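Local coordinates for protein ribulose bisphosphate carboxylase (Hyperthermus butylicus DSM 5456, PDB 6HUN) that probably catalyses the magnesium-dependent addition of CO2 and water to ribulose 1,5-bisphosphate, yielding two molecules of 3-phosphoglycerate, and works as a homodimer, at residues A[66-71]-A[107-112]; A[280-285]-A[290-295]. All blocks are in the same frame, centred on the assembly; numbering follows the deposited sequence.

Interaction 1. Residues A[66-71]-A[107-112]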
# COMPACT_ATOMS: atom_id res chain seq x y z
N SER A 66 -0.84 -11.94 14.50
CA SER A 66 -1.67 -11.94 13.32
C SER A 66 -3.02 -12.60 13.55
O SER A 66 -3.77 -12.79 12.60
CB SER A 66 -0.93 -12.60 12.13
OG SER A 66 -0.56 -13.93 12.48
N SER A 67 -3.38 -12.90 14.80
CA SER A 67 -4.71 -13.46 15.06
C SER A 67 -5.33 -12.78 16.28
O SER A 67 -5.75 -11.62 16.18
CB SER A 67 -4.66 -15.00 15.19
OG SER A 67 -3.97 -15.52 16.30
N VAL A 68 -5.35 -13.43 17.44
CA VAL A 68 -6.15 -12.98 18.59
C VAL A 68 -5.32 -12.30 19.66
O VAL A 68 -5.85 -12.01 20.73
CB VAL A 68 -6.93 -14.15 19.23
CG1 VAL A 68 -7.89 -14.71 18.23
CG2 VAL A 68 -5.98 -15.19 19.68
N GLY A 69 -4.03 -12.05 19.41
CA GLY A 69 -3.24 -11.43 20.46
C GLY A 69 -3.09 -12.33 21.68
O GLY A 69 -3.24 -13.56 21.65
N THR A 70 -2.81 -11.69 22.80
CA THR A 70 -2.60 -12.41 24.05
C THR A 70 -3.51 -11.85 25.14
O THR A 70 -4.16 -10.82 24.99
CB THR A 70 -1.13 -12.30 24.51
OG1 THR A 70 -0.64 -11.00 24.17
CG2 THR A 70 -0.27 -13.35 23.82
N TRP A 71 -3.52 -12.53 26.26
CA TRP A 71 -4.12 -11.91 27.43
C TRP A 71 -3.31 -12.30 28.65
O TRP A 71 -2.67 -13.36 28.67
CB TRP A 71 -5.61 -12.32 27.58
CG TRP A 71 -5.86 -13.53 28.45
CD1 TRP A 71 -5.95 -13.56 29.81
CD2 TRP A 71 -6.04 -14.88 28.00
NE1 TRP A 71 -6.19 -14.84 30.24
CE2 TRP A 71 -6.24 -15.67 29.15
CE3 TRP A 71 -6.04 -15.49 26.75
CZ2 TRP A 71 -6.46 -17.05 29.08
CZ3 TRP A 71 -6.26 -16.87 26.69
CH2 TRP A 71 -6.47 -17.63 27.85
N VAL A 107 -10.78 -19.67 9.42
CA VAL A 107 -11.34 -18.72 8.45
C VAL A 107 -12.23 -17.67 9.11
O VAL A 107 -12.42 -16.58 8.56
CB VAL A 107 -12.11 -19.47 7.33
CG1 VAL A 107 -12.79 -18.49 6.40
CG2 VAL A 107 -11.17 -20.27 6.47
N GLU A 108 -12.75 -17.96 10.30
CA GLU A 108 -13.56 -16.99 11.02
C GLU A 108 -12.76 -15.76 11.46
O GLU A 108 -13.37 -14.78 11.92
CB GLU A 108 -14.19 -17.67 12.25
CG GLU A 108 -15.20 -18.75 11.92
CD GLU A 108 -14.57 -20.07 11.47
OE1 GLU A 108 -15.32 -20.93 10.94
OE2 GLU A 108 -13.33 -20.25 11.62
N LEU A 109 -11.43 -15.77 11.34
CA LEU A 109 -10.68 -14.54 11.62
C LEU A 109 -10.95 -13.44 10.59
O LEU A 109 -10.66 -12.26 10.86
CB LEU A 109 -9.18 -14.83 11.63
CG LEU A 109 -8.52 -15.54 12.80
CD1 LEU A 109 -7.08 -15.85 12.45
CD2 LEU A 109 -8.61 -14.70 14.11
N PHE A 110 -11.37 -13.80 9.37
CA PHE A 110 -11.34 -12.87 8.23
C PHE A 110 -12.75 -12.40 7.87
O PHE A 110 -13.70 -13.18 7.90
CB PHE A 110 -10.64 -13.56 7.04
CG PHE A 110 -9.26 -14.09 7.40
CD1 PHE A 110 -8.18 -13.21 7.55
CD2 PHE A 110 -9.04 -15.45 7.62
CE1 PHE A 110 -6.91 -13.69 7.90
CE2 PHE A 110 -7.80 -15.94 7.98
CZ PHE A 110 -6.72 -15.07 8.09
N GLU A 111 -12.90 -11.11 7.55
CA GLU A 111 -14.17 -10.63 7.04
C GLU A 111 -14.34 -11.08 5.59
O GLU A 111 -13.40 -10.99 4.78
CB GLU A 111 -14.29 -9.12 7.12
CG GLU A 111 -15.70 -8.67 6.67
CD GLU A 111 -15.91 -7.15 6.66
OE1 GLU A 111 -15.23 -6.43 7.41
OE2 GLU A 111 -16.82 -6.68 5.93
N GLU A 112 -15.55 -11.53 5.26
CA GLU A 112 -15.79 -12.03 3.91
C GLU A 112 -15.49 -10.97 2.87
O GLU A 112 -15.99 -9.85 2.96
CB GLU A 112 -17.29 -12.39 3.75
CG GLU A 112 -17.77 -13.46 4.60
CD GLU A 112 -18.31 -13.02 5.99
OE1 GLU A 112 -19.32 -13.66 6.41
OE2 GLU A 112 -17.72 -12.12 6.68
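Leu109, the residue that reaches across to Ser67 and Val68, also roofs the ring of its neighbour Phe110: Leu109 CB sits over the ring centre, 4.0 Å above the plane. The same ring meets that of Tyr146 with the planes about 30° apart and is packed against Ser121 and Ile122 of helix 115-122. The root of the leucine side chain thus lies on the ring while its branched end turns to residues 66-71, swung there by a CG anti to its own carbonyl carbon (chi1 -75°). Both methyls border Ser67 CB, Leu109 CD1 at 3.8 Å and Leu109 CD2 at 4.1 Å. Leu109 CD2 also reaches Val68 CG1 at 4.2 Å, the two side chains meeting at about a right angle. No hydrogen bond spans the two segments, and a small, buried apolar patch does the joining.

Branched, apolar Val68 and Leu109 suit this patch, and both also touch Leu84 of helix 81-84. Ser67 suits its place because its hydroxyl is engaged by Ala63 O, in the last turn of helix 55-65, and by Ala86 N, which satisfies the buried oxygen, while the compact CB meets the leucine. The 3-10 turn that carries Leu109 is closed by Phe110 N bonding Val107 O at 3.1 Å. Beyond the contact, Ser67 O and Leu109 O accept bonds from Asn207 and Gln211 of the second subunit, and Thr70 packs on its Lys177, a predicted proton acceptor. Two N-terminal-domain loops, packed together and turned toward a partner's barrel, are typical of the Rubisco dimer, whose active sites form between subunits.

Interaction 2. Residues A[280-285]-A[290-295]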
# COMPACT_ATOMS: atom_id res chain seq x y z
N HIS A 280 -13.43 -1.63 -5.10
CA HIS A 280 -14.51 -0.74 -5.55
C HIS A 280 -14.55 -0.62 -7.07
O HIS A 280 -15.64 -0.68 -7.68
CB HIS A 280 -14.30 0.65 -4.94
CG HIS A 280 -15.50 1.56 -5.09
ND1 HIS A 280 -16.78 1.19 -4.71
CD2 HIS A 280 -15.60 2.82 -5.54
CE1 HIS A 280 -17.62 2.18 -4.95
NE2 HIS A 280 -16.93 3.18 -5.47
N ALA A 281 -13.38 -0.48 -7.71
CA ALA A 281 -13.36 -0.48 -9.19
C ALA A 281 -13.92 -1.78 -9.75
O ALA A 281 -14.63 -1.77 -10.78
CB ALA A 281 -11.91 -0.24 -9.65
N ARG A 282 -13.72 -2.89 -9.03
CA ARG A 282 -14.22 -4.17 -9.52
C ARG A 282 -15.74 -4.21 -9.45
O ARG A 282 -16.41 -4.75 -10.36
CB ARG A 282 -13.57 -5.32 -8.72
CG ARG A 282 -14.12 -6.70 -9.02
CD ARG A 282 -14.01 -7.08 -10.54
NE ARG A 282 -14.49 -8.43 -10.74
CZ ARG A 282 -15.77 -8.74 -10.94
NH1 ARG A 282 -16.69 -7.77 -11.04
NH2 ARG A 282 -16.14 -10.01 -11.11
N GLU A 283 -16.33 -3.59 -8.42
CA GLU A 283 -17.78 -3.50 -8.41
C GLU A 283 -18.29 -2.62 -9.52
O GLU A 283 -19.36 -2.90 -10.09
CB GLU A 283 -18.23 -2.94 -7.05
CG GLU A 283 -18.24 -3.96 -5.95
CD GLU A 283 -18.80 -3.43 -4.62
OE1 GLU A 283 -19.25 -4.26 -3.77
OE2 GLU A 283 -18.74 -2.20 -4.41
N LEU A 284 -17.64 -1.47 -9.78
CA LEU A 284 -18.13 -0.67 -10.91
C LEU A 284 -17.91 -1.38 -12.24
O LEU A 284 -18.73 -1.22 -13.16
CB LEU A 284 -17.49 0.70 -10.95
CG LEU A 284 -17.85 1.50 -9.68
CD1 LEU A 284 -16.95 2.72 -9.51
CD2 LEU A 284 -19.34 1.87 -9.65
N ALA A 285 -16.84 -2.15 -12.38
CA ALA A 285 -16.66 -2.92 -13.60
C ALA A 285 -17.80 -3.92 -13.79
O ALA A 285 -18.19 -4.21 -14.94
CB ALA A 285 -15.30 -3.66 -13.56
N LEU A 290 -16.90 -3.87 -17.70
CA LEU A 290 -15.55 -3.48 -18.06
C LEU A 290 -14.54 -4.55 -17.61
O LEU A 290 -14.82 -5.37 -16.73
CB LEU A 290 -15.15 -2.10 -17.42
CG LEU A 290 -16.07 -0.88 -17.65
CD1 LEU A 290 -15.70 0.34 -16.84
CD2 LEU A 290 -16.15 -0.58 -19.18
N ALA A 291 -13.37 -4.54 -18.23
CA ALA A 291 -12.19 -5.27 -17.75
C ALA A 291 -11.26 -4.27 -17.07
O ALA A 291 -11.25 -3.07 -17.38
CB ALA A 291 -11.46 -5.96 -18.94
N ILE A 292 -10.39 -4.79 -16.17
CA ILE A 292 -9.48 -3.97 -15.37
C ILE A 292 -8.05 -4.39 -15.60
O ILE A 292 -7.71 -5.56 -15.36
CB ILE A 292 -9.75 -4.10 -13.86
CG1 ILE A 292 -11.22 -3.68 -13.57
CG2 ILE A 292 -8.62 -3.31 -13.02
CD1 ILE A 292 -11.54 -3.83 -12.13
N HIS A 293 -7.22 -3.43 -15.96
CA HIS A 293 -5.78 -3.63 -16.00
C HIS A 293 -5.21 -3.17 -14.66
O HIS A 293 -5.28 -1.98 -14.34
CB HIS A 293 -5.18 -2.84 -17.15
CG HIS A 293 -3.71 -3.07 -17.33
ND1 HIS A 293 -3.19 -3.75 -18.41
CD2 HIS A 293 -2.64 -2.71 -16.57
CE1 HIS A 293 -1.87 -3.78 -18.33
NE2 HIS A 293 -1.51 -3.18 -17.20
N GLY A 294 -4.63 -4.09 -13.89
CA GLY A 294 -4.00 -3.66 -12.64
C GLY A 294 -2.52 -3.31 -12.78
O GLY A 294 -1.72 -4.14 -13.26
N HIS A 295 -2.14 -2.07 -12.46
CA HIS A 295 -0.75 -1.66 -12.58
C HIS A 295 -0.14 -1.83 -11.19
O HIS A 295 -0.69 -1.34 -10.23
CB HIS A 295 -0.64 -0.21 -13.04
CG HIS A 295 0.73 0.16 -13.46
ND1 HIS A 295 1.76 0.32 -12.54
CD2 HIS A 295 1.31 0.24 -14.70
CE1 HIS A 295 2.89 0.57 -13.20
NE2 HIS A 295 2.64 0.54 -14.50
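Ile292 CD1 is the centre of this contact, pressed against one side of the helix where Ala281, Arg282 and Ala285 come together. Ile292 CD1 lies 3.8 Å from Arg282 CA and 4.0 Å from Ala285 CB, with Ala281 CB a little farther at 4.4 Å. The methyl therefore rests partly on helix backbone, which the small alanines leave accessible; a branched isoleucine, long in one arm, reaches from the strand to the helix. Its CG1 arm stands anti to the carbonyl carbon (chi1 -59°) and, extended through CD1, meets the helix. Alongside, Leu290 CB meets Ala285 CB at 4.2 Å and the leucine continues to Ile255 of helix 248-260.

This is the helix-on-strand layer of a TIM barrel. Helix 275-288 and strand 291-295 are the second half of a beta-alpha-beta unit that starts at strand 265-269, and their axes run nearly antiparallel, at 155° and 8.8 Å apart. Ile292 points outward to the helix and also touches Ile268 on the neighbouring strand. The strand ends at His295, a predicted proton acceptor, whose side chain packs on Lys203, unmodified here and predicted to bind magnesium through a carbamate.

At the edge the packing becomes polar. Leu290 N donates to Ala285 O at 3.1 Å, with an N-H...O angle of 162°, approaching in the carbonyl plane on a lone pair; this bond ties the last turn of helix 275-288 to the start of the strand segment across the short connection. Leu290 O, 3.6 Å from Ala285 CB, accepts a bond from Asn154 ND2. Arg282 meets Ile292 CD1 through its CA and CB, while its guanidinium turns elsewhere, NE bonding Gly152 O and NH1 forming a salt bridge with Glu286.

The two contacts follow one another along the chain, interaction 1 closing before interaction 2 opens, and they belong to different domains. Residues 66-71 and 107-112 lie in loops of the N-terminal domain, after helix 55-65 and strand 99-105, whereas 280-285 and 290-295 lie on helix 275-288 and at strand 291-295 of the eight-stranded barrel. Their centres are about 29 Å apart and their nearest atoms about 9 Å, so they do not touch. Both reach the second subunit: interaction 1 faces the partner's barrel residues, and His295 of interaction 2 packs on Asn125 of the partner. The dimer therefore brings one subunit's N-terminal domain to the other's catalytic barrel, consistent with shared active sites.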